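Local coordinates for UPF0749 protein MT1873 (Mycobacterium tuberculosis, PDB 3GMG) that is of unknown function, belongs to the UPF0749 (DUF881) family and is probably membrane-associated, this chain being its C-terminal part, at residues 69-74 against 98-103; 40-45 against 104-109; 53-58 against 84-89; 49-54 against 91-96. All coordinates share one frame; numbering follows the deposited sequence.

Contact 1: residues 69-74 against 98-103; sequences IQINDA and KVLSPP
Leu100 lays its two methyl carbons over Asp73 and Ile71, where strand 68-72 of the five-stranded antiparallel sheet and the residues after it meet the last strand, 98-100, of the separate three-stranded sheet. CD1 of Leu100 comes within 3.5 Å of Ile71 CG2, the two side chains crossing at about a right angle, while its CD2 approaches the carboxylate carbon CG of Asp73 at 3.8 Å. Asp73 CG stands between the backbone N and the carbonyl carbon (chi1 76°), a rotamer that carries OD2 to the chain just past strand 98-100. There Ser101 N donates to Asp73 OD2 at 2.9 Å in a nearly straight bond (166° at the hydrogen), meeting the oxygen on its anti side, 16° out of the carboxylate plane. The same OD2 forms a salt bridge with Arg76, and OD1 accepts from His75 N, so both oxygens are held and the rotation of the group is probably fixed. Ile71 also packs on Met54 and Ile58 of helix 51-63. A water completes the join beyond Asp73: it accepts from Ala74 N at 2.9 Å and donates to Pro103 O at 2.8 Å, just after the cis peptide bond between Pro102 and Pro103.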
loop_
_atom_site.group_PDB
_atom_site.type_symbol
_atom_site.label_atom_id
_atom_site.label_comp_id
_atom_site.label_asym_id
_atom_site.label_seq_id
_atom_site.Cartn_x
_atom_site.Cartn_y
_atom_site.Cartn_z
ATOM N N ILE A 69 -7.969 4.848 9.515
ATOM C CA ILE A 69 -8.751 5.803 8.730
ATOM C C ILE A 69 -9.993 5.106 8.207
ATOM O O ILE A 69 -9.925 3.968 7.726
ATOM C CB ILE A 69 -7.944 6.393 7.538
ATOM C CG1 ILE A 69 -6.670 7.078 8.036
ATOM C CG2 ILE A 69 -8.778 7.415 6.731
ATOM C CD1 ILE A 69 -5.737 7.518 6.890
ATOM N N GLN A 70 -11.130 5.793 8.306
ATOM C CA GLN A 70 -12.390 5.312 7.754
ATOM C C GLN A 70 -13.026 6.423 6.945
ATOM O O GLN A 70 -13.049 7.567 7.365
ATOM C CB GLN A 70 -13.311 4.920 8.903
ATOM C CG GLN A 70 -14.657 4.370 8.508
ATOM C CD GLN A 70 -15.398 3.802 9.688
ATOM O OE1 GLN A 70 -14.847 3.047 10.503
ATOM N NE2 GLN A 70 -16.679 4.119 9.767
ATOM N N ILE A 71 -13.550 6.089 5.766
ATOM C CA ILE A 71 -14.268 7.062 4.932
ATOM C C ILE A 71 -15.744 6.684 4.914
ATOM O O ILE A 71 -16.068 5.558 4.573
ATOM C CB ILE A 71 -13.710 7.087 3.508
ATOM C CG1 ILE A 71 -12.226 7.468 3.546
ATOM C CG2 ILE A 71 -14.492 8.078 2.635
ATOM C CD1 ILE A 71 -11.511 7.318 2.226
ATOM N N ASN A 72 -16.607 7.617 5.305
ATOM C CA ASN A 72 -18.060 7.413 5.353
ATOM C C ASN A 72 -18.758 8.333 4.365
ATOM O O ASN A 72 -18.297 9.443 4.082
ATOM C CB ASN A 72 -18.615 7.776 6.727
ATOM C CG ASN A 72 -18.181 6.827 7.853
ATOM O OD1 ASN A 72 -17.816 5.702 7.615
ATOM N ND2 ASN A 72 -18.308 7.285 9.101
ATOM N N ASP A 73 -19.920 7.895 3.890
ATOM C CA ASP A 73 -20.936 8.841 3.398
ATOM C C ASP A 73 -22.194 8.608 4.220
ATOM O O ASP A 73 -22.118 7.995 5.282
ATOM C CB ASP A 73 -21.130 8.794 1.875
ATOM C CG ASP A 73 -21.915 7.589 1.380
ATOM O OD1 ASP A 73 -22.215 6.636 2.139
ATOM O OD2 ASP A 73 -22.242 7.597 0.167
ATOM N N ALA A 74 -23.344 9.098 3.761
ATOM C CA ALA A 74 -24.561 8.981 4.556
ATOM C C ALA A 74 -24.957 7.533 4.819
ATOM O O ALA A 74 -25.673 7.266 5.796
ATOM C CB ALA A 74 -25.716 9.727 3.872
ATOM N N LYS A 98 -16.830 0.358 -2.897
ATOM C CA LYS A 98 -17.997 1.039 -2.355
ATOM C C LYS A 98 -18.176 2.407 -2.982
ATOM O O LYS A 98 -17.274 3.250 -2.941
ATOM C CB LYS A 98 -17.893 1.158 -0.839
ATOM C CG LYS A 98 -17.833 -0.194 -0.165
ATOM C CD LYS A 98 -18.302 -0.113 1.252
ATOM C CE LYS A 98 -18.221 -1.465 1.919
ATOM N NZ LYS A 98 -18.300 -1.324 3.385
ATOM N N VAL A 99 -19.354 2.626 -3.565
ATOM C CA VAL A 99 -19.675 3.887 -4.203
ATOM C C VAL A 99 -20.212 4.850 -3.150
ATOM O O VAL A 99 -21.192 4.557 -2.454
ATOM C CB VAL A 99 -20.688 3.713 -5.360
ATOM C CG1 VAL A 99 -20.961 5.055 -6.017
ATOM C CG2 VAL A 99 -20.166 2.676 -6.382
ATOM N N LEU A 100 -19.537 5.994 -3.034
ATOM C CA LEU A 100 -19.843 7.013 -2.046
ATOM C C LEU A 100 -20.239 8.304 -2.736
ATOM O O LEU A 100 -19.709 8.639 -3.808
ATOM C CB LEU A 100 -18.605 7.291 -1.175
ATOM C CG LEU A 100 -17.974 6.118 -0.429
ATOM C CD1 LEU A 100 -16.859 6.630 0.481
ATOM C CD2 LEU A 100 -18.990 5.341 0.388
ATOM N N SER A 101 -21.155 9.043 -2.121
ATOM C CA SER A 101 -21.579 10.350 -2.609
ATOM C C SER A 101 -21.545 11.376 -1.494
ATOM O O SER A 101 -21.738 11.034 -0.328
ATOM C CB SER A 101 -22.989 10.255 -3.188
ATOM O OG SER A 101 -22.954 9.384 -4.298
ATOM N N PRO A 102 -21.287 12.646 -1.832
ATOM C CA PRO A 102 -21.119 13.634 -0.761
ATOM C C PRO A 102 -22.432 13.992 -0.054
ATOM O O PRO A 102 -23.529 13.801 -0.633
ATOM C CB PRO A 102 -20.521 14.850 -1.473
ATOM C CG PRO A 102 -20.986 14.688 -2.895
ATOM C CD PRO A 102 -21.074 13.227 -3.171
ATOM N N PRO A 103 -22.354 14.513 1.177
ATOM C CA PRO A 103 -21.107 14.852 1.885
ATOM C C PRO A 103 -20.373 13.629 2.415
ATOM O O PRO A 103 -20.975 12.581 2.626
ATOM C CB PRO A 103 -21.579 15.755 3.029
ATOM C CG PRO A 103 -22.993 15.347 3.276
ATOM C CD PRO A 103 -23.544 14.932 1.938
HETATM O O HOH W 1 -23.474 11.424 2.033
#

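Contact 2: residues 40-45 against 104-109; sequences ITIDDP and YSILAI
Ile106 sets its CB 4.1 Å from Ile40 CB across two neighbouring inner strands, antiparallel, of the five-stranded sheet, 37-43 and 104-109. Its CG2 packs on Gln70 of strand 68-72, and CG1, beside the backbone N (chi1 -56°), comes near Met54 of helix 51-63. At 95°, chi2 lies away from the staggered values; this bend carries CD1 to 3.8 Å from Ile42 CD1, two residue pairs along on the same face, and as near to Ile40 O. Helix 51-63 covers the resulting apolar patch of Ile40, Ile42, Tyr104 and Ile106, Leu61 touching Ile40 and Val57 touching Ile42. Along the strands, two hydrogen-bonded pairs, Ile40 with Ile106 and Ile42 with Tyr104, each exchange two backbone bonds; that from Ile106 N to Ile40 O measures 2.7 Å. Between them lies the non-hydrogen-bonded pair Thr41 and Ser105, whose hydroxyls occupy the other face and share a water, 2.6 Å from Thr41 OG1 and 2.8 Å from Ser105 OG. Ile42 CB sits at the edge of the Tyr104 ring, near its plane. A second water, in the plane of that ring, accepts from Tyr104 OH at 2.7 Å and donates to Asp44 OD2 at 2.8 Å.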
loop_
_atom_site.group_PDB
_atom_site.type_symbol
_atom_site.label_atom_id
_atom_site.label_comp_id
_atom_site.label_asym_id
_atom_site.label_seq_id
_atom_site.Cartn_x
_atom_site.Cartn_y
_atom_site.Cartn_z
ATOM N N ILE A 40 -13.292 14.692 9.773
ATOM C CA ILE A 40 -13.223 15.628 8.676
ATOM C C ILE A 40 -14.513 15.507 7.896
ATOM O O ILE A 40 -14.859 14.418 7.451
ATOM C CB ILE A 40 -12.058 15.286 7.734
ATOM C CG1 ILE A 40 -10.740 15.252 8.522
ATOM C CG2 ILE A 40 -11.999 16.278 6.557
ATOM C CD1 ILE A 40 -9.660 14.458 7.881
ATOM N N THR A 41 -15.229 16.612 7.756
ATOM C CA THR A 41 -16.430 16.657 6.921
ATOM C C THR A 41 -16.111 17.402 5.630
ATOM O O THR A 41 -15.498 18.470 5.665
ATOM C CB THR A 41 -17.557 17.360 7.632
ATOM O OG1 THR A 41 -17.804 16.712 8.879
ATOM C CG2 THR A 41 -18.807 17.346 6.772
ATOM N N ILE A 42 -16.500 16.825 4.496
ATOM C CA ILE A 42 -16.346 17.476 3.198
ATOM C C ILE A 42 -17.731 17.643 2.576
ATOM O O ILE A 42 -18.401 16.643 2.263
ATOM C CB ILE A 42 -15.453 16.666 2.234
ATOM C CG1 ILE A 42 -14.034 16.579 2.798
ATOM C CG2 ILE A 42 -15.416 17.362 0.869
ATOM C CD1 ILE A 42 -13.068 15.751 1.982
ATOM N N ASP A 43 -18.163 18.892 2.465
ATOM C CA ASP A 43 -19.378 19.218 1.733
ATOM C C ASP A 43 -18.970 19.593 0.318
ATOM O O ASP A 43 -18.059 20.413 0.118
ATOM C CB ASP A 43 -20.130 20.360 2.409
ATOM C CG ASP A 43 -21.565 20.492 1.902
ATOM O OD1 ASP A 43 -22.354 19.524 2.041
ATOM O OD2 ASP A 43 -21.905 21.565 1.395
ATOM N N ASP A 44 -19.643 18.989 -0.657
ATOM C CA ASP A 44 -19.290 19.130 -2.070
ATOM C C ASP A 44 -20.561 19.390 -2.881
ATOM O O ASP A 44 -21.049 18.491 -3.575
ATOM C CB ASP A 44 -18.601 17.863 -2.555
ATOM C CG ASP A 44 -18.081 17.972 -3.978
ATOM O OD1 ASP A 44 -17.930 19.108 -4.483
ATOM O OD2 ASP A 44 -17.812 16.924 -4.580
ATOM N N PRO A 45 -21.077 20.619 -2.796
ATOM C CA PRO A 45 -22.367 20.928 -3.440
ATOM C C PRO A 45 -22.370 20.995 -4.972
ATOM O O PRO A 45 -23.460 20.971 -5.569
ATOM C CB PRO A 45 -22.715 22.284 -2.839
ATOM C CG PRO A 45 -21.398 22.908 -2.577
ATOM C CD PRO A 45 -20.564 21.781 -2.049
ATOM N N TYR A 104 -19.063 13.781 2.586
ATOM C CA TYR A 104 -18.215 12.711 3.095
ATOM C C TYR A 104 -17.762 13.023 4.517
ATOM O O TYR A 104 -17.619 14.187 4.885
ATOM C CB TYR A 104 -16.963 12.545 2.216
ATOM C CG TYR A 104 -17.224 12.454 0.712
ATOM C CD1 TYR A 104 -16.833 13.471 -0.147
ATOM C CD2 TYR A 104 -17.821 11.336 0.165
ATOM C CE1 TYR A 104 -17.065 13.386 -1.516
ATOM C CE2 TYR A 104 -18.057 11.238 -1.189
ATOM C CZ TYR A 104 -17.694 12.254 -2.017
ATOM O OH TYR A 104 -17.923 12.123 -3.379
ATOM N N SER A 105 -17.498 11.971 5.280
ATOM C CA SER A 105 -16.921 12.099 6.633
ATOM C C SER A 105 -15.719 11.184 6.688
ATOM O O SER A 105 -15.820 10.008 6.348
ATOM C CB SER A 105 -17.956 11.683 7.691
ATOM O OG SER A 105 -17.570 12.086 9.004
ATOM N N ILE A 106 -14.572 11.720 7.087
ATOM C CA ILE A 106 -13.366 10.910 7.218
ATOM C C ILE A 106 -12.960 10.915 8.674
ATOM O O ILE A 106 -12.803 11.978 9.259
ATOM C CB ILE A 106 -12.209 11.407 6.332
ATOM C CG1 ILE A 106 -12.650 11.465 4.856
ATOM C CG2 ILE A 106 -10.984 10.512 6.506
ATOM C CD1 ILE A 106 -13.145 12.835 4.409
ATOM N N LEU A 107 -12.810 9.730 9.243
ATOM C CA LEU A 107 -12.394 9.553 10.642
ATOM C C LEU A 107 -10.963 9.074 10.638
ATOM O O LEU A 107 -10.609 8.185 9.882
ATOM C CB LEU A 107 -13.262 8.517 11.336
ATOM C CG LEU A 107 -14.771 8.739 11.281
ATOM C CD1 LEU A 107 -15.504 7.522 11.799
ATOM C CD2 LEU A 107 -15.136 9.935 12.150
ATOM N N ALA A 108 -10.123 9.678 11.455
ATOM C CA ALA A 108 -8.714 9.270 11.550
ATOM C C ALA A 108 -8.264 9.316 12.999
ATOM O O ALA A 108 -8.548 10.276 13.710
ATOM C CB ALA A 108 -7.845 10.146 10.733
ATOM N N ILE A 109 -7.567 8.273 13.413
ATOM C CA ILE A 109 -7.017 8.156 14.761
ATOM C C ILE A 109 -5.547 8.511 14.720
ATOM O O ILE A 109 -4.797 7.963 13.906
ATOM C CB ILE A 109 -7.234 6.760 15.336
ATOM C CG1 ILE A 109 -8.728 6.510 15.620
ATOM C CG2 ILE A 109 -6.434 6.566 16.644
ATOM C CD1 ILE A 109 -9.099 5.065 15.876
HETATM O O HOH W 2 -19.041 14.410 9.260
HETATM O O HOH W 3 -17.360 14.202 -4.942
#

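Contact 3: residues 53-58 against 84-89; sequences VMIDVI and TWVVGV
Ile55 and Val86 lie alongside one another with their chains running opposite ways, one reaching out from helix 51-63 and the other pointing back at it from strand 86-87, an outer strand of the three-stranded sheet. The flank of Ile55 does the touching: its CG1 lies 3.9 Å from Val86 CB, and at a like distance from CG2, the Val86 branch beside the backbone N. With Ile55 CG1 beside its own backbone N (chi1 -69°) and chi2 extended, the chain runs on past the valine, and CD1 ends 3.9 Å from the carbonyl O of Val86. The two branches of Val86 are shared between successive turns of the helix. CG1, anti to the valine N at chi1 -173°, faces Met54 CB at 4.3 Å, whereas CG2 also looks toward Ile58 CD1, again 4.3 Å away. That same Ile58 methyl approaches Thr84 CG2 at 4.4 Å. Thr84 OG1 is engaged with Asp96 and Gly81 N, leaving its methyl as the part that meets the helix. The two segments meet here through apolar side chains, so what holds them to each other is probably the fit and burial of these groups, with no hydrogen bond between them.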
loop_
_atom_site.group_PDB
_atom_site.type_symbol
_atom_site.label_atom_id
_atom_site.label_comp_id
_atom_site.label_asym_id
_atom_site.label_seq_id
_atom_site.Cartn_x
_atom_site.Cartn_y
_atom_site.Cartn_z
ATOM N N VAL A 53 -8.513 14.192 -5.046
ATOM C CA VAL A 53 -8.622 14.960 -3.814
ATOM C C VAL A 53 -8.797 14.017 -2.622
ATOM O O VAL A 53 -8.182 14.220 -1.577
ATOM C CB VAL A 53 -9.782 15.964 -3.854
ATOM C CG1 VAL A 53 -9.914 16.698 -2.538
ATOM C CG2 VAL A 53 -9.582 16.957 -5.004
ATOM N N MET A 54 -9.614 12.980 -2.778
ATOM C CA MET A 54 -9.806 12.036 -1.679
ATOM C C MET A 54 -8.531 11.230 -1.411
ATOM O O MET A 54 -8.176 10.944 -0.254
ATOM C CB MET A 54 -11.017 11.128 -1.922
ATOM C CG MET A 54 -11.332 10.200 -0.755
ATOM S SD MET A 54 -11.918 11.009 0.777
ATOM C CE MET A 54 -13.628 11.380 0.303
ATOM N N ILE A 55 -7.801 10.882 -2.465
ATOM C CA ILE A 55 -6.510 10.222 -2.297
ATOM C C ILE A 55 -5.539 11.146 -1.533
ATOM O O ILE A 55 -4.819 10.697 -0.632
ATOM C CB ILE A 55 -5.900 9.818 -3.660
ATOM C CG1 ILE A 55 -6.720 8.701 -4.297
ATOM C CG2 ILE A 55 -4.445 9.394 -3.482
ATOM C CD1 ILE A 55 -6.565 8.621 -5.807
ATOM N N ASP A 56 -5.529 12.433 -1.876
ATOM C CA ASP A 56 -4.719 13.430 -1.142
ATOM C C ASP A 56 -5.102 13.526 0.348
ATOM O O ASP A 56 -4.231 13.650 1.219
ATOM C CB ASP A 56 -4.833 14.829 -1.769
ATOM C CG ASP A 56 -4.128 14.953 -3.123
ATOM O OD1 ASP A 56 -3.334 14.072 -3.509
ATOM O OD2 ASP A 56 -4.401 15.966 -3.809
ATOM N N VAL A 57 -6.400 13.476 0.662
ATOM C CA VAL A 57 -6.837 13.507 2.058
ATOM C C VAL A 57 -6.203 12.328 2.804
ATOM O O VAL A 57 -5.649 12.483 3.894
ATOM C CB VAL A 57 -8.390 13.419 2.187
ATOM C CG1 VAL A 57 -8.799 13.133 3.642
ATOM C CG2 VAL A 57 -9.074 14.682 1.693
ATOM N N ILE A 58 -6.297 11.151 2.220
ATOM C CA ILE A 58 -5.800 9.928 2.855
ATOM C C ILE A 58 -4.290 10.033 3.064
ATOM O O ILE A 58 -3.776 9.718 4.139
ATOM C CB ILE A 58 -6.140 8.685 2.005
ATOM C CG1 ILE A 58 -7.656 8.454 1.960
ATOM C CG2 ILE A 58 -5.462 7.429 2.560
ATOM C CD1 ILE A 58 -8.058 7.471 0.880
ATOM N N THR A 84 -5.820 0.611 -0.538
ATOM C CA THR A 84 -7.062 1.296 -0.852
ATOM C C THR A 84 -6.899 2.152 -2.095
ATOM O O THR A 84 -5.895 2.837 -2.251
ATOM C CB THR A 84 -7.531 2.166 0.329
ATOM O OG1 THR A 84 -8.075 1.311 1.338
ATOM C CG2 THR A 84 -8.596 3.170 -0.120
ATOM N N TRP A 85 -7.892 2.081 -2.975
ATOM C CA TRP A 85 -7.908 2.863 -4.210
ATOM C C TRP A 85 -9.184 3.670 -4.276
ATOM O O TRP A 85 -10.195 3.285 -3.687
ATOM C CB TRP A 85 -7.787 1.961 -5.457
ATOM C CG TRP A 85 -8.697 0.739 -5.480
ATOM C CD1 TRP A 85 -8.352 -0.541 -5.135
ATOM C CD2 TRP A 85 -10.080 0.681 -5.881
ATOM N NE1 TRP A 85 -9.428 -1.385 -5.284
ATOM C CE2 TRP A 85 -10.500 -0.663 -5.737
ATOM C CE3 TRP A 85 -11.000 1.633 -6.341
ATOM C CZ2 TRP A 85 -11.804 -1.078 -6.041
ATOM C CZ3 TRP A 85 -12.301 1.223 -6.630
ATOM C CH2 TRP A 85 -12.683 -0.123 -6.489
ATOM N N VAL A 86 -9.121 4.789 -4.984
ATOM C CA VAL A 86 -10.290 5.629 -5.221
ATOM C C VAL A 86 -10.397 5.916 -6.716
ATOM O O VAL A 86 -9.445 6.400 -7.329
ATOM C CB VAL A 86 -10.197 6.968 -4.462
ATOM C CG1 VAL A 86 -11.503 7.753 -4.598
ATOM C CG2 VAL A 86 -9.841 6.732 -2.986
ATOM N N VAL A 87 -11.561 5.621 -7.280
ATOM C CA VAL A 87 -11.842 5.952 -8.685
ATOM C C VAL A 87 -13.202 6.627 -8.760
ATOM O O VAL A 87 -13.870 6.822 -7.743
ATOM C CB VAL A 87 -11.806 4.700 -9.603
ATOM C CG1 VAL A 87 -10.450 4.020 -9.539
ATOM C CG2 VAL A 87 -12.918 3.731 -9.251
ATOM N N GLY A 88 -13.597 7.020 -9.964
ATOM C CA GLY A 88 -14.894 7.603 -10.183
ATOM C C GLY A 88 -14.836 9.056 -10.576
ATOM O O GLY A 88 -13.866 9.516 -11.174
ATOM N N VAL A 89 -15.884 9.781 -10.222
ATOM C CA VAL A 89 -16.060 11.159 -10.648
ATOM C C VAL A 89 -16.652 11.964 -9.498
ATOM O O VAL A 89 -17.159 11.380 -8.538
ATOM C CB VAL A 89 -17.010 11.239 -11.871
ATOM C CG1 VAL A 89 -16.357 10.593 -13.102
ATOM C CG2 VAL A 89 -18.369 10.580 -11.567
#

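Contact 4: residues 49-54 against 91-96; sequences VAPEVM and GSLTVD
With CG beside the backbone N (chi1 -60°) and chi2 extended at -178°, Leu93 reaches from the middle strand of the three-stranded sheet, 92-95, to the N-terminal end of helix 51-63, and its two methyls divide the work. CD2 settles against the start of the helix, where it lies 3.6 Å from Pro51 N and equally near Pro51 CD, the leucine side chain running obliquely to the proline ring. It also meets the backbone leading into the helix, with Val49 O 3.8 Å away and the carbonyl carbon of Ala50, the N-cap residue, close by. CD1 approaches Met54 CB at 4.1 Å in the first turn. Beyond that atom the methionine bends at both chi2 (67°) and chi3 and leads on to Tyr104 of the larger sheet. Leu93, itself part of the smaller sheet, thus touches both the start of the helix and, like the methionine, Tyr104 of strand 104-109. No direct hydrogen bond spans the two segments, yet one water links the two backbones near Gly91, whose positive phi suits a residue without a side chain. This water donates to Val49 O at 2.8 Å and accepts from Gly91 N at 2.9 Å.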
loop_
_atom_site.group_PDB
_atom_site.type_symbol
_atom_site.label_atom_id
_atom_site.label_comp_id
_atom_site.label_asym_id
_atom_site.label_seq_id
_atom_site.Cartn_x
_atom_site.Cartn_y
_atom_site.Cartn_z
ATOM N N VAL A 49 -15.536 17.371 -6.310
ATOM C CA VAL A 49 -14.373 16.739 -5.667
ATOM C C VAL A 49 -14.093 15.417 -6.346
ATOM O O VAL A 49 -14.889 14.478 -6.265
ATOM C CB VAL A 49 -14.564 16.566 -4.134
ATOM C CG1 VAL A 49 -13.435 15.702 -3.523
ATOM C CG2 VAL A 49 -14.639 17.916 -3.451
ATOM N N ALA A 50 -12.945 15.352 -7.019
ATOM C CA ALA A 50 -12.546 14.177 -7.777
ATOM C C ALA A 50 -11.795 13.162 -6.917
ATOM O O ALA A 50 -11.349 13.493 -5.806
ATOM C CB ALA A 50 -11.669 14.592 -8.968
ATOM N N PRO A 51 -11.626 11.932 -7.423
ATOM C CA PRO A 51 -10.861 10.903 -6.702
ATOM C C PRO A 51 -9.508 11.383 -6.177
ATOM O O PRO A 51 -9.112 11.002 -5.072
ATOM C CB PRO A 51 -10.681 9.797 -7.741
ATOM C CG PRO A 51 -11.822 9.978 -8.676
ATOM C CD PRO A 51 -12.188 11.409 -8.688
ATOM N N GLU A 52 -8.824 12.212 -6.956
ATOM C CA GLU A 52 -7.483 12.674 -6.620
ATOM C C GLU A 52 -7.470 13.412 -5.290
ATOM O O GLU A 52 -6.518 13.291 -4.502
ATOM C CB GLU A 52 -6.958 13.599 -7.737
ATOM C CG GLU A 52 -6.539 12.873 -9.025
ATOM C CD GLU A 52 -7.690 12.414 -9.930
ATOM O OE1 GLU A 52 -7.402 11.608 -10.845
ATOM O OE2 GLU A 52 -8.860 12.837 -9.756
ATOM N N VAL A 53 -8.513 14.192 -5.046
ATOM C CA VAL A 53 -8.622 14.960 -3.814
ATOM C C VAL A 53 -8.797 14.017 -2.622
ATOM O O VAL A 53 -8.182 14.220 -1.577
ATOM C CB VAL A 53 -9.782 15.964 -3.854
ATOM C CG1 VAL A 53 -9.914 16.698 -2.538
ATOM C CG2 VAL A 53 -9.582 16.957 -5.004
ATOM N N MET A 54 -9.614 12.980 -2.778
ATOM C CA MET A 54 -9.806 12.036 -1.679
ATOM C C MET A 54 -8.531 11.230 -1.411
ATOM O O MET A 54 -8.176 10.944 -0.254
ATOM C CB MET A 54 -11.017 11.128 -1.922
ATOM C CG MET A 54 -11.332 10.200 -0.755
ATOM S SD MET A 54 -11.918 11.009 0.777
ATOM C CE MET A 54 -13.628 11.380 0.303
ATOM N N GLY A 91 -19.160 13.510 -7.120
ATOM C CA GLY A 91 -20.498 13.033 -6.769
ATOM C C GLY A 91 -20.649 11.524 -6.651
ATOM O O GLY A 91 -21.639 11.050 -6.090
ATOM N N SER A 92 -19.680 10.762 -7.155
ATOM C CA SER A 92 -19.753 9.304 -7.147
ATOM C C SER A 92 -18.340 8.707 -7.142
ATOM O O SER A 92 -17.779 8.349 -8.180
ATOM C CB SER A 92 -20.593 8.803 -8.351
ATOM O OG SER A 92 -20.663 7.387 -8.365
ATOM N N LEU A 93 -17.750 8.633 -5.945
ATOM C CA LEU A 93 -16.407 8.101 -5.757
ATOM C C LEU A 93 -16.483 6.649 -5.297
ATOM O O LEU A 93 -17.147 6.354 -4.291
ATOM C CB LEU A 93 -15.667 8.916 -4.690
ATOM C CG LEU A 93 -15.471 10.405 -4.947
ATOM C CD1 LEU A 93 -14.686 11.030 -3.805
ATOM C CD2 LEU A 93 -14.748 10.674 -6.254
ATOM N N THR A 94 -15.813 5.742 -6.003
ATOM C CA THR A 94 -15.765 4.343 -5.607
ATOM C C THR A 94 -14.470 4.126 -4.833
ATOM O O THR A 94 -13.374 4.287 -5.370
ATOM C CB THR A 94 -15.847 3.380 -6.826
ATOM O OG1 THR A 94 -17.035 3.672 -7.572
ATOM C CG2 THR A 94 -15.886 1.929 -6.380
ATOM N N VAL A 95 -14.614 3.785 -3.556
ATOM C CA VAL A 95 -13.481 3.501 -2.682
ATOM C C VAL A 95 -13.529 2.020 -2.309
ATOM O O VAL A 95 -14.470 1.573 -1.647
ATOM C CB VAL A 95 -13.524 4.367 -1.397
ATOM C CG1 VAL A 95 -12.243 4.177 -0.596
ATOM C CG2 VAL A 95 -13.722 5.858 -1.735
ATOM N N ASP A 96 -12.549 1.245 -2.767
ATOM C CA ASP A 96 -12.513 -0.203 -2.521
ATOM C C ASP A 96 -13.873 -0.886 -2.787
ATOM O O ASP A 96 -14.409 -1.608 -1.951
ATOM C CB ASP A 96 -12.012 -0.473 -1.097
ATOM C CG ASP A 96 -10.575 -0.030 -0.896
ATOM O OD1 ASP A 96 -9.889 0.266 -1.899
ATOM O OD2 ASP A 96 -10.126 0.029 0.267
HETATM O O HOH W 3 -17.360 14.202 -4.942
#

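In the fold
From the N terminus, strand 37-43 is followed by helix 51-63, strands 68-72 and 77-79, then the three short strands 86-87, 92-95 and 98-100 before 104-109 pairs back with 37-43. Contact 2 therefore closes the longest loop, and the other three nest inside it. Contacts 3 and 4 both start from helix 51-63, share Val53 and Met54, and tie it to neighbouring strands of the small sheet. Contact 1 crosses both of them along the chain, joining that sheet's last strand to the larger sheet. Met54 touches residues of every contact, and the water between Asp44 and Tyr104 in contact 2 is also the one bridging the segments of contact 4.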